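PDB 4HIZ: endosialidase, which cleaves polysialic acid internally, hydrolysing alpha-2,8 and probably also alpha-2,9 sialyl linkages, probably to degrade the host capsule for the phage. Local coordinates for residues 608-613 with 628-633; 122-127 with 532-537; 431-436 with 460-465; 413-418 with 468-473. All blocks are in the same frame, centred on the assembly; numbering follows the deposited sequence.

Interaction 1 (608-613 with 628-633)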
loop_
_atom_site.group_PDB
_atom_site.type_symbol
_atom_site.label_atom_id
_atom_site.label_comp_id
_atom_site.label_asym_id
_atom_site.label_seq_id
_atom_site.Cartn_x
_atom_site.Cartn_y
_atom_site.Cartn_z
ATOM N N GLU A 608 -40.709 -0.150 -2.378
ATOM C CA GLU A 608 -40.329 -0.589 -1.031
ATOM C C GLU A 608 -39.684 0.522 -0.211
ATOM O O GLU A 608 -39.450 0.335 0.997
ATOM C CB GLU A 608 -39.306 -1.729 -1.094
ATOM C CG GLU A 608 -39.873 -3.002 -1.742
ATOM C CD GLU A 608 -40.750 -3.809 -0.793
ATOM O OE1 GLU A 608 -40.489 -3.846 0.417
ATOM O OE2 GLU A 608 -41.703 -4.445 -1.266
ATOM N N GLN A 609 -39.388 1.651 -0.849
ATOM C CA GLN A 609 -38.483 2.662 -0.258
ATOM C C GLN A 609 -38.825 3.046 1.184
ATOM O O GLN A 609 -39.880 3.657 1.449
ATOM C CB GLN A 609 -38.469 3.946 -1.092
ATOM C CG GLN A 609 -37.427 4.953 -0.572
ATOM C CD GLN A 609 -37.540 6.292 -1.295
ATOM O OE1 GLN A 609 -38.630 6.685 -1.720
ATOM N NE2 GLN A 609 -36.419 6.991 -1.445
ATOM N N ARG A 610 -37.907 2.726 2.100
ATOM C CA ARG A 610 -38.095 3.113 3.495
ATOM C C ARG A 610 -36.814 2.898 4.280
ATOM O O ARG A 610 -35.926 2.117 3.885
ATOM C CB ARG A 610 -39.224 2.280 4.123
ATOM C CG ARG A 610 -38.895 0.764 4.260
ATOM C CD ARG A 610 -40.199 0.020 4.511
ATOM N NE ARG A 610 -40.055 -1.412 4.809
ATOM C CZ ARG A 610 -39.921 -2.360 3.890
ATOM N NH1 ARG A 610 -39.838 -2.058 2.578
ATOM N NH2 ARG A 610 -39.882 -3.631 4.289
ATOM N N LEU A 611 -36.742 3.608 5.394
ATOM C CA LEU A 611 -35.637 3.459 6.334
ATOM C C LEU A 611 -36.196 2.771 7.582
ATOM O O LEU A 611 -37.238 3.187 8.099
ATOM C CB LEU A 611 -35.073 4.857 6.695
ATOM C CG LEU A 611 -33.882 4.839 7.681
ATOM C CD1 LEU A 611 -32.641 4.122 7.117
ATOM C CD2 LEU A 611 -33.505 6.272 8.156
ATOM N N ILE A 612 -35.525 1.719 8.060
ATOM C CA ILE A 612 -36.024 0.975 9.236
ATOM C C ILE A 612 -34.986 1.091 10.359
ATOM O O ILE A 612 -33.852 0.628 10.225
ATOM C CB ILE A 612 -36.271 -0.528 8.953
ATOM C CG1 ILE A 612 -37.164 -0.679 7.708
ATOM C CG2 ILE A 612 -36.918 -1.182 10.200
ATOM C CD1 ILE A 612 -37.327 -2.164 7.288
ATOM N N LEU A 613 -35.374 1.705 11.462
ATOM C CA LEU A 613 -34.492 1.838 12.617
ATOM C C LEU A 613 -34.916 0.772 13.597
ATOM O O LEU A 613 -36.095 0.681 13.924
ATOM C CB LEU A 613 -34.678 3.211 13.251
ATOM C CG LEU A 613 -34.429 4.390 12.310
ATOM C CD1 LEU A 613 -35.060 5.615 12.907
ATOM C CD2 LEU A 613 -32.932 4.592 12.130
ATOM N N GLN A 628 -40.305 2.763 11.257
ATOM C CA GLN A 628 -40.177 2.715 9.801
ATOM C C GLN A 628 -40.622 4.062 9.231
ATOM O O GLN A 628 -41.733 4.557 9.520
ATOM C CB GLN A 628 -41.022 1.569 9.187
ATOM C CG GLN A 628 -40.553 0.177 9.710
ATOM C CD GLN A 628 -40.865 -0.940 8.740
ATOM O OE1 GLN A 628 -40.953 -0.725 7.540
ATOM N NE2 GLN A 628 -40.992 -2.153 9.263
ATOM N N LEU A 629 -39.753 4.652 8.426
ATOM C CA LEU A 629 -40.065 5.924 7.775
ATOM C C LEU A 629 -40.165 5.609 6.287
ATOM O O LEU A 629 -39.163 5.203 5.680
ATOM C CB LEU A 629 -38.911 6.914 8.023
ATOM C CG LEU A 629 -38.716 7.273 9.501
ATOM C CD1 LEU A 629 -37.413 8.125 9.747
ATOM C CD2 LEU A 629 -39.966 7.940 10.070
ATOM N N TYR A 630 -41.360 5.741 5.699
ATOM C CA TYR A 630 -41.524 5.413 4.279
ATOM C C TYR A 630 -41.144 6.592 3.380
ATOM O O TYR A 630 -41.382 7.741 3.734
ATOM C CB TYR A 630 -42.985 5.033 3.973
ATOM C CG TYR A 630 -43.509 3.734 4.560
ATOM C CD1 TYR A 630 -42.760 2.945 5.417
ATOM C CD2 TYR A 630 -44.784 3.306 4.234
ATOM C CE1 TYR A 630 -43.283 1.716 5.932
ATOM C CE2 TYR A 630 -45.321 2.136 4.733
ATOM C CZ TYR A 630 -44.572 1.330 5.580
ATOM O OH TYR A 630 -45.133 0.152 6.070
ATOM N N GLY A 631 -40.535 6.299 2.238
ATOM C CA GLY A 631 -40.178 7.316 1.260
ATOM C C GLY A 631 -41.358 7.679 0.368
ATOM O O GLY A 631 -42.421 7.033 0.376
ATOM N N SER A 632 -41.126 8.689 -0.460
ATOM C CA SER A 632 -42.122 9.156 -1.423
ATOM C C SER A 632 -42.410 8.147 -2.535
ATOM O O SER A 632 -43.457 8.238 -3.208
ATOM C CB SER A 632 -41.645 10.488 -2.010
ATOM O OG SER A 632 -40.434 10.310 -2.740
ATOM N N ASN A 633 -41.495 7.201 -2.738
ATOM C CA ASN A 633 -41.718 6.182 -3.784
ATOM C C ASN A 633 -42.423 4.942 -3.264
ATOM O O ASN A 633 -42.817 4.086 -4.050
ATOM C CB ASN A 633 -40.400 5.757 -4.432
ATOM C CG ASN A 633 -39.761 6.866 -5.201
ATOM O OD1 ASN A 633 -40.095 7.077 -6.349
ATOM N ND2 ASN A 633 -38.854 7.600 -4.575
HETATM O O HOH W 1 -40.711 -4.206 7.041
#
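Gln609 reaches Asn633 with its extended side chain, and OE1 collects two N-H groups there. Asn633 N lies 3.1 Å from Gln609 OE1, nearly in line with the amide C=O, whereas Asn633 ND2, 3.0 Å from the same OE1, comes from above the carbonyl plane; the amides are turned 47° apart. Gln609 NE2 is held by Lys599 O. Gln609 O then receives Gly631 N at 2.8 Å. Arg610 pairs with Tyr630, CD lying 3.8 Å from Tyr630 CE1, and runs alongside Gln628, whose OE1 sits 3.0 Å from Arg610 NE. Guanidinium and amide planes are only 17° apart, and a water joins Arg610 NH2 to Gln628 NE2. Arg610 NH1 meets Glu608 O and, in a salt bridge, Glu608 OE1; with NE, NH1 and NH2 all bonded, the guanidinium's rotation is fixed. Strands 610-614 and 626-630 form an antiparallel beta hairpin, the short segments' axes 171° apart, in the elongated C-terminal part of the trimer; residues 610-613 also pair in parallel with a strand of the third subunit. Leu611 carries the hydrogen-bonded pair: its N is 2.9 Å from Leu629 O, and its O accepts Leu629 N. Ile612 CG2 packs 3.9 Å from Gln628 CG.

Interaction 2 (122-127 with 532-537)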
loop_
_atom_site.group_PDB
_atom_site.type_symbol
_atom_site.label_atom_id
_atom_site.label_comp_id
_atom_site.label_asym_id
_atom_site.label_seq_id
_atom_site.Cartn_x
_atom_site.Cartn_y
_atom_site.Cartn_z
ATOM N N ASP A 122 19.531 5.924 5.602
ATOM C CA ASP A 122 20.540 6.462 4.716
ATOM C C ASP A 122 20.005 6.684 3.297
ATOM O O ASP A 122 20.786 6.722 2.343
ATOM C CB ASP A 122 21.833 5.617 4.743
ATOM C CG ASP A 122 22.483 5.648 6.122
ATOM O OD1 ASP A 122 22.660 6.750 6.661
ATOM O OD2 ASP A 122 22.759 4.601 6.709
ATOM N N GLY A 123 18.687 6.838 3.172
ATOM C CA GLY A 123 18.085 7.233 1.897
ATOM C C GLY A 123 17.648 6.043 1.062
ATOM O O GLY A 123 17.364 6.215 -0.135
ATOM N N GLN A 124 17.611 4.845 1.657
ATOM C CA GLN A 124 17.116 3.706 0.886
ATOM C C GLN A 124 15.610 3.709 0.781
ATOM O O GLN A 124 15.076 3.414 -0.293
ATOM C CB GLN A 124 17.557 2.392 1.569
ATOM C CG GLN A 124 19.058 2.251 1.535
ATOM C CD GLN A 124 19.490 0.914 2.124
ATOM O OE1 GLN A 124 19.471 -0.105 1.415
ATOM N NE2 GLN A 124 19.841 0.900 3.416
ATOM N N THR A 125 14.919 3.993 1.889
ATOM C CA THR A 125 13.455 4.016 1.899
ATOM C C THR A 125 12.957 5.247 2.624
ATOM O O THR A 125 13.650 5.799 3.492
ATOM C CB THR A 125 12.793 2.762 2.564
ATOM O OG1 THR A 125 13.014 2.762 3.987
ATOM C CG2 THR A 125 13.313 1.443 1.938
ATOM N N TRP A 126 11.759 5.694 2.222
ATOM C CA TRP A 126 11.257 7.011 2.592
ATOM C C TRP A 126 9.817 6.897 3.071
ATOM O O TRP A 126 9.012 6.116 2.520
ATOM C CB TRP A 126 11.371 7.959 1.398
ATOM C CG TRP A 126 12.792 8.169 1.006
ATOM C CD1 TRP A 126 13.581 7.312 0.295
ATOM C CD2 TRP A 126 13.610 9.291 1.334
ATOM N NE1 TRP A 126 14.846 7.833 0.151
ATOM C CE2 TRP A 126 14.883 9.052 0.770
ATOM C CE3 TRP A 126 13.389 10.482 2.054
ATOM C CZ2 TRP A 126 15.931 9.953 0.875
ATOM C CZ3 TRP A 126 14.440 11.381 2.175
ATOM C CH2 TRP A 126 15.703 11.109 1.596
ATOM N N SER A 127 9.513 7.663 4.114
ATOM C CA SER A 127 8.235 7.629 4.807
ATOM C C SER A 127 7.092 8.240 3.994
ATOM O O SER A 127 7.306 8.857 2.923
ATOM C CB SER A 127 8.340 8.426 6.106
ATOM O OG SER A 127 8.580 9.838 5.817
ATOM N N ARG A 532 25.551 -1.711 4.089
ATOM C CA ARG A 532 24.320 -1.576 4.837
ATOM C C ARG A 532 23.103 -1.723 3.917
ATOM O O ARG A 532 21.955 -1.550 4.366
ATOM C CB ARG A 532 24.259 -0.193 5.503
ATOM C CG ARG A 532 25.048 -0.051 6.844
ATOM C CD ARG A 532 26.507 0.163 6.560
ATOM N NE ARG A 532 27.385 0.202 7.753
ATOM C CZ ARG A 532 27.862 1.320 8.290
ATOM N NH1 ARG A 532 27.494 2.511 7.804
ATOM N NH2 ARG A 532 28.698 1.249 9.314
ATOM N N ASP A 533 23.331 -1.996 2.634
ATOM C CA ASP A 533 22.226 -1.897 1.684
ATOM C C ASP A 533 21.327 -3.133 1.748
ATOM O O ASP A 533 21.802 -4.240 2.064
ATOM C CB ASP A 533 22.743 -1.684 0.248
ATOM C CG ASP A 533 23.276 -0.258 0.015
ATOM O OD1 ASP A 533 23.051 0.660 0.834
ATOM O OD2 ASP A 533 23.886 -0.031 -1.054
ATOM N N PHE A 534 20.038 -2.948 1.451
ATOM C CA PHE A 534 19.123 -4.089 1.305
ATOM C C PHE A 534 18.182 -3.873 0.155
ATOM O O PHE A 534 17.963 -2.733 -0.276
ATOM C CB PHE A 534 18.319 -4.348 2.626
ATOM C CG PHE A 534 17.554 -3.131 3.112
ATOM C CD1 PHE A 534 16.312 -2.801 2.546
ATOM C CD2 PHE A 534 18.092 -2.294 4.111
ATOM C CE1 PHE A 534 15.604 -1.640 2.960
ATOM C CE2 PHE A 534 17.381 -1.164 4.524
ATOM C CZ PHE A 534 16.148 -0.847 3.956
ATOM N N LYS A 535 17.661 -4.982 -0.377
ATOM C CA LYS A 535 16.562 -4.953 -1.334
ATOM C C LYS A 535 15.269 -4.889 -0.526
ATOM O O LYS A 535 15.151 -5.522 0.526
ATOM C CB LYS A 535 16.581 -6.256 -2.129
ATOM C CG LYS A 535 15.641 -6.226 -3.306
ATOM C CD LYS A 535 15.800 -7.495 -4.187
ATOM C CE LYS A 535 17.055 -8.335 -3.814
ATOM N NZ LYS A 535 18.384 -7.749 -4.191
ATOM N N TYR A 536 14.283 -4.145 -0.991
ATOM C CA TYR A 536 13.033 -4.124 -0.230
ATOM C C TYR A 536 12.097 -5.188 -0.727
ATOM O O TYR A 536 11.696 -5.152 -1.908
ATOM C CB TYR A 536 12.392 -2.762 -0.388
ATOM C CG TYR A 536 11.174 -2.507 0.456
ATOM C CD1 TYR A 536 11.286 -1.902 1.713
ATOM C CD2 TYR A 536 9.911 -2.826 -0.004
ATOM C CE1 TYR A 536 10.153 -1.612 2.457
ATOM C CE2 TYR A 536 8.783 -2.550 0.740
ATOM C CZ TYR A 536 8.911 -1.915 1.958
ATOM O OH TYR A 536 7.787 -1.616 2.680
ATOM N N GLY A 537 11.695 -6.111 0.148
ATOM C CA GLY A 537 10.782 -7.176 -0.291
ATOM C C GLY A 537 9.624 -7.329 0.689
ATOM O O GLY A 537 8.981 -8.372 0.739
HETATM O O HOH W 2 25.426 3.569 6.035
#
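Gln124 lies obliquely across Phe534, its amide plane 44° from the ring and its OE1 3.7 Å above one ring face, displaced toward the rim. The same Gln124 OE1 takes the backbone N-H of Phe534, 2.9 Å from Phe534 N. That bond is nearly straight (163°) and uses a lone pair in the amide plane. Extension of the glutamine beyond CG (chi2 -176°) carries the amide this far. Gln124 NE2 makes a weak bond to Arg532 O at 3.4 Å and also donates to Asp121 O, so both ends of the amide have partners. The arrangement joins a loop of the catalytic beta-propeller, between strands 113-119 and 130-131, to the chain leading into the C-terminal part, where residues 535-536 pair in parallel with a strand of the second subunit. Thr125 stands at about a right angle to both aromatic side chains: CG2 meets the Phe534 edge, 4.0 Å from Phe534 CE1, and lies 3.9 Å from Tyr536 CD1. Its hydroxyl is held by Asp121. A water bridges Asp122 OD2 and Arg532 NH1, 2.9 Å from each; Arg532 NE also forms a salt bridge with Asp460 of the second subunit.

Interaction 3 (431-436 with 460-465)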
loop_
_atom_site.group_PDB
_atom_site.type_symbol
_atom_site.label_atom_id
_atom_site.label_comp_id
_atom_site.label_asym_id
_atom_site.label_seq_id
_atom_site.Cartn_x
_atom_site.Cartn_y
_atom_site.Cartn_z
ATOM N N GLY A 431 6.411 14.861 -24.547
ATOM C CA GLY A 431 7.181 14.146 -23.529
ATOM C C GLY A 431 8.659 14.114 -23.902
ATOM O O GLY A 431 9.017 13.880 -25.056
ATOM N N THR A 432 9.548 14.322 -22.928
ATOM C CA THR A 432 10.994 14.335 -23.224
ATOM C C THR A 432 11.757 13.783 -22.020
ATOM O O THR A 432 11.143 13.494 -20.980
ATOM C CB THR A 432 11.558 15.773 -23.471
ATOM O OG1 THR A 432 11.582 16.487 -22.227
ATOM C CG2 THR A 432 10.696 16.539 -24.507
ATOM N N TYR A 433 13.074 13.606 -22.182
ATOM C CA TYR A 433 13.933 13.102 -21.102
ATOM C C TYR A 433 14.959 14.176 -20.713
ATOM O O TYR A 433 16.104 14.175 -21.200
ATOM C CB TYR A 433 14.682 11.871 -21.592
ATOM C CG TYR A 433 13.828 10.648 -21.818
ATOM C CD1 TYR A 433 13.452 9.832 -20.731
ATOM C CD2 TYR A 433 13.440 10.275 -23.098
ATOM C CE1 TYR A 433 12.715 8.653 -20.918
ATOM C CE2 TYR A 433 12.699 9.092 -23.297
ATOM C CZ TYR A 433 12.334 8.308 -22.199
ATOM O OH TYR A 433 11.603 7.141 -22.377
ATOM N N PRO A 434 14.541 15.108 -19.850
ATOM C CA PRO A 434 15.505 16.122 -19.378
ATOM C C PRO A 434 16.693 15.528 -18.637
ATOM O O PRO A 434 16.561 14.578 -17.826
ATOM C CB PRO A 434 14.668 17.010 -18.449
ATOM C CG PRO A 434 13.457 16.091 -18.024
ATOM C CD PRO A 434 13.203 15.270 -19.265
ATOM N N ARG A 435 17.857 16.114 -18.903
ATOM C CA ARG A 435 19.129 15.737 -18.266
ATOM C C ARG A 435 19.363 16.430 -16.930
ATOM O O ARG A 435 19.069 17.628 -16.785
ATOM C CB ARG A 435 20.290 16.140 -19.190
ATOM C CG ARG A 435 20.317 15.318 -20.518
ATOM C CD ARG A 435 21.177 16.032 -21.580
ATOM N NE ARG A 435 20.578 17.328 -21.931
ATOM C CZ ARG A 435 21.161 18.248 -22.693
ATOM N NH1 ARG A 435 22.370 18.055 -23.218
ATOM N NH2 ARG A 435 20.527 19.387 -22.904
ATOM N N THR A 436 19.891 15.666 -15.975
ATOM C CA THR A 436 20.410 16.228 -14.728
ATOM C C THR A 436 21.925 16.271 -14.786
ATOM O O THR A 436 22.563 15.313 -15.236
ATOM C CB THR A 436 19.926 15.370 -13.549
ATOM O OG1 THR A 436 18.560 15.711 -13.300
ATOM C CG2 THR A 436 20.766 15.619 -12.228
ATOM N N ASP A 460 18.951 10.899 -16.147
ATOM C CA ASP A 460 17.936 11.575 -16.945
ATOM C C ASP A 460 16.561 11.300 -16.346
ATOM O O ASP A 460 16.234 10.135 -16.006
ATOM C CB ASP A 460 17.880 11.008 -18.377
ATOM C CG ASP A 460 19.041 11.456 -19.280
ATOM O OD1 ASP A 460 19.881 12.276 -18.861
ATOM O OD2 ASP A 460 19.079 10.976 -20.449
ATOM N N GLN A 461 15.741 12.340 -16.310
ATOM C CA GLN A 461 14.381 12.312 -15.779
ATOM C C GLN A 461 13.385 12.303 -16.943
ATOM O O GLN A 461 13.789 12.258 -18.113
ATOM C CB GLN A 461 14.170 13.573 -14.916
ATOM C CG GLN A 461 14.693 13.355 -13.492
ATOM C CD GLN A 461 16.121 12.834 -13.448
ATOM O OE1 GLN A 461 17.087 13.576 -13.749
ATOM N NE2 GLN A 461 16.279 11.548 -13.061
ATOM N N ILE A 462 12.103 12.404 -16.611
ATOM C CA ILE A 462 11.046 12.541 -17.616
ATOM C C ILE A 462 10.254 13.828 -17.373
ATOM O O ILE A 462 9.888 14.140 -16.243
ATOM C CB ILE A 462 10.080 11.314 -17.552
ATOM C CG1 ILE A 462 10.798 10.049 -18.057
ATOM C CG2 ILE A 462 8.768 11.576 -18.360
ATOM C CD1 ILE A 462 10.026 8.737 -17.684
ATOM N N TYR A 463 9.962 14.533 -18.469
ATOM C CA TYR A 463 9.017 15.637 -18.485
ATOM C C TYR A 463 7.792 15.103 -19.242
ATOM O O TYR A 463 7.909 14.660 -20.401
ATOM C CB TYR A 463 9.659 16.835 -19.228
ATOM C CG TYR A 463 8.677 17.875 -19.739
ATOM C CD1 TYR A 463 7.959 18.692 -18.864
ATOM C CD2 TYR A 463 8.455 18.010 -21.103
ATOM C CE1 TYR A 463 7.040 19.640 -19.323
ATOM C CE2 TYR A 463 7.555 18.976 -21.590
ATOM C CZ TYR A 463 6.844 19.774 -20.708
ATOM O OH TYR A 463 5.931 20.676 -21.189
ATOM N N GLN A 464 6.626 15.132 -18.597
ATOM C CA GLN A 464 5.438 14.410 -19.144
ATOM C C GLN A 464 4.940 15.074 -20.465
ATOM O O GLN A 464 4.641 14.388 -21.435
ATOM C CB GLN A 464 4.312 14.372 -18.118
ATOM C CG GLN A 464 3.141 13.403 -18.469
ATOM C CD GLN A 464 2.190 13.950 -19.496
ATOM O OE1 GLN A 464 1.843 15.132 -19.465
ATOM N NE2 GLN A 464 1.704 13.076 -20.386
ATOM N N GLY A 465 4.842 16.414 -20.505
ATOM C CA GLY A 465 4.560 17.082 -21.778
ATOM C C GLY A 465 3.163 17.625 -22.048
ATOM O O GLY A 465 3.021 18.424 -22.975
HETATM O O HOH W 3 18.092 12.681 -22.498
#
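Thr432 and Tyr463 exchange two backbone hydrogen bonds, Thr432 N to Tyr463 O and Tyr463 N to Thr432 O, each 3.0 Å, which define an antiparallel hydrogen-bonded pair. Further along, Gln461 N donates to Pro434 O over 2.8 Å. CA-H...O contacts fill in between these bonds; Tyr433 CA, for instance, lies 3.1 Å from Gln461 O.

Among side chains, the hydrogen bond runs from Thr436 OG1 to Gln461 OE1, 2.6 Å, with the donor tilted 26° from the amide's carbonyl plane. A bend at chi2 (51°) folds the glutamine back so that OE1 arrives beside the threonine, whose hydroxyl also meets that of Thr413. The backbone pairings prolong the antiparallel neighbours 435-442 and 456-460, two strands of the propeller domain, into the irregular chain beyond their ends.

Apolar packing has two centres. Tyr433 and Ile462 lie side by side, with Tyr433 CE1 3.7 Å from Ile462 CG1, and Pro434 CD rests 3.9 Å from Tyr463 CB. Next to the latter, Thr432 OG1, itself hydrogen-bonded to Ser416 OG, approaches the edge of the Tyr463 ring, while Gly465 N lies over the centre of one face of that ring.

Charge and water complete the contact. Arg435 and Asp460 run alongside each other without bonding: Arg435 takes Glu414 and Glu421, whereas Asp460 and the Tyr433 hydroxyl find their strongest partners, Arg532 and Asp122, on the third subunit. A water, 2.8 Å from Tyr433 O, donates to both that oxygen and Asp460 OD2.

Interaction 4 (413-418 with 468-473)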
loop_
_atom_site.group_PDB
_atom_site.type_symbol
_atom_site.label_atom_id
_atom_site.label_comp_id
_atom_site.label_asym_id
_atom_site.label_seq_id
_atom_site.Cartn_x
_atom_site.Cartn_y
_atom_site.Cartn_z
ATOM N N THR A 413 19.148 20.635 -13.079
ATOM C CA THR A 413 18.382 19.768 -14.002
ATOM C C THR A 413 17.670 20.649 -14.993
ATOM O O THR A 413 17.024 21.613 -14.592
ATOM C CB THR A 413 17.334 18.973 -13.204
ATOM O OG1 THR A 413 17.985 18.200 -12.181
ATOM C CG2 THR A 413 16.519 18.029 -14.106
ATOM N N GLU A 414 17.705 20.298 -16.284
ATOM C CA GLU A 414 16.899 21.087 -17.225
ATOM C C GLU A 414 15.402 20.683 -17.078
ATOM O O GLU A 414 15.079 19.595 -16.594
ATOM C CB GLU A 414 17.408 20.931 -18.665
ATOM C CG GLU A 414 17.314 19.459 -19.139
ATOM C CD GLU A 414 17.986 19.210 -20.494
ATOM O OE1 GLU A 414 18.449 20.183 -21.146
ATOM O OE2 GLU A 414 18.037 18.020 -20.924
ATOM N N ARG A 415 14.495 21.586 -17.445
ATOM C CA ARG A 415 13.057 21.361 -17.259
ATOM C C ARG A 415 12.521 20.358 -18.289
ATOM O O ARG A 415 11.542 19.646 -18.024
ATOM C CB ARG A 415 12.307 22.695 -17.446
ATOM C CG ARG A 415 12.704 23.736 -16.408
ATOM C CD ARG A 415 11.928 23.487 -15.124
ATOM N NE ARG A 415 12.364 24.489 -14.182
ATOM C CZ ARG A 415 11.695 24.884 -13.126
ATOM N NH1 ARG A 415 10.520 24.319 -12.803
ATOM N NH2 ARG A 415 12.240 25.841 -12.390
ATOM N N SER A 416 13.150 20.366 -19.458
ATOM C CA SER A 416 12.772 19.457 -20.552
ATOM C C SER A 416 14.008 19.234 -21.404
ATOM O O SER A 416 14.942 20.054 -21.360
ATOM C CB SER A 416 11.605 20.060 -21.370
ATOM O OG SER A 416 11.270 19.184 -22.457
ATOM N N PHE A 417 14.052 18.138 -22.169
ATOM C CA PHE A 417 15.263 17.829 -22.888
ATOM C C PHE A 417 15.722 18.976 -23.802
ATOM O O PHE A 417 14.917 19.580 -24.528
ATOM C CB PHE A 417 15.116 16.570 -23.768
ATOM C CG PHE A 417 16.370 16.262 -24.505
ATOM C CD1 PHE A 417 17.480 15.776 -23.820
ATOM C CD2 PHE A 417 16.492 16.556 -25.865
ATOM C CE1 PHE A 417 18.685 15.539 -24.484
ATOM C CE2 PHE A 417 17.705 16.333 -26.527
ATOM C CZ PHE A 417 18.797 15.815 -25.831
ATOM N N GLY A 418 17.022 19.258 -23.755
ATOM C CA GLY A 418 17.652 20.150 -24.709
ATOM C C GLY A 418 17.560 21.631 -24.335
ATOM O O GLY A 418 17.972 22.478 -25.134
ATOM N N VAL A 468 2.590 22.927 -19.882
ATOM C CA VAL A 468 3.834 23.632 -20.152
ATOM C C VAL A 468 4.758 23.543 -18.943
ATOM O O VAL A 468 5.979 23.509 -19.108
ATOM C CB VAL A 468 3.584 25.120 -20.514
ATOM C CG1 VAL A 468 3.106 25.908 -19.280
ATOM C CG2 VAL A 468 4.858 25.716 -21.086
ATOM N N ASN A 469 4.181 23.409 -17.742
ATOM C CA ASN A 469 4.996 23.471 -16.532
ATOM C C ASN A 469 5.745 22.154 -16.326
ATOM O O ASN A 469 5.234 21.074 -16.645
ATOM C CB ASN A 469 4.133 23.679 -15.290
ATOM C CG ASN A 469 3.146 24.770 -15.442
ATOM O OD1 ASN A 469 1.950 24.521 -15.696
ATOM N ND2 ASN A 469 3.617 25.997 -15.327
ATOM N N SER A 470 6.944 22.259 -15.769
ATOM C CA SER A 470 7.756 21.090 -15.435
ATOM C C SER A 470 8.165 21.097 -13.978
ATOM O O SER A 470 8.584 22.130 -13.434
ATOM C CB SER A 470 9.011 21.070 -16.308
ATOM O OG SER A 470 9.841 19.968 -15.960
ATOM N N ALA A 471 8.073 19.921 -13.342
ATOM C CA ALA A 471 8.545 19.764 -11.958
ATOM C C ALA A 471 9.994 19.278 -11.893
ATOM O O ALA A 471 10.535 19.066 -10.796
ATOM C CB ALA A 471 7.643 18.809 -11.224
ATOM N N CYS A 472 10.632 19.084 -13.050
ATOM C CA CYS A 472 11.959 18.464 -13.055
ATOM C C CYS A 472 12.974 19.394 -12.438
ATOM O O CYS A 472 13.009 20.560 -12.766
ATOM C CB CYS A 472 12.380 18.058 -14.488
ATOM S SG CYS A 472 11.331 16.750 -15.155
ATOM N N GLY A 473 13.779 18.878 -11.522
ATOM C CA GLY A 473 14.777 19.686 -10.828
ATOM C C GLY A 473 14.211 20.343 -9.591
ATOM O O GLY A 473 13.687 19.650 -8.674
HETATM O O HOH W 4 14.611 22.657 -13.967
#
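The backbones of 413-418 and 468-473 approach closely at Thr413 and Gly473, the Thr413 CA and Gly473 CA atoms being 4.8 Å apart, without forming a beta bridge. Both segments belong to the beta-propeller domain: the first, 413-418, follows on from strand 407-413, and the second leads into strand 473-480, so the contact joins chain at the ends of strands from two different sheets. Within the second segment, Ser470 OG accepts Cys472 N in an ST turn.

That hydroxyl faces the other segment as well. Its hydrogen goes to the backbone oxygen of Arg415, Ser470 OG to Arg415 O being 2.7 Å, along a lone pair in the carbonyl plane. With OG anti to the serine N (chi1 178°), one hydroxyl thus donates across the contact and accepts inside its own turn. Arg415 answers with its side chain, which bends at chi2 (-82°) and brings NH1 to Ser470 O at 3.0 Å. The acceptor lies only 5° out of the guanidinium plane, so the group is met at its edge, and NH2 is taken by His396 O. Ser470 is therefore gripped at both its hydroxyl and its carbonyl by one arginine residue, while Arg415 CB packs 3.8 Å from Ser470 CB.

At the strand ends the contacts are van der Waals. Thr413 CB rests 3.6 Å from Gly473 CA, and Cys472 CB lies 3.8 Å from Glu414 O. The Thr413 hydroxyl turns to Tyr486. A water links the two carbonyls here, donating to Thr413 O at 2.7 Å and to Cys472 O at 2.9 Å.

How the interactions relate
Interactions 3 and 4 form one continuous patch of the propeller domain, their centres 6 Å apart. Thr432 OG1 lies 2.7 Å from Ser416 OG and Thr436 OG1 2.8 Å from Thr413 OG1, both probable hydrogen bonds. Interaction 2 lies about 25 Å from interaction 3, centre to centre, within one chain, yet through Arg532 and Asp122 it meets the interaction 3 of the second subunit. Interaction 1 stands apart in the C-terminal part, its centre 55 to 58 Å from the other three. None of the residues lining the glycan pockets belongs to these four contacts; the Gln464 side chain of interaction 3 is about 12 Å from a bound sialic acid.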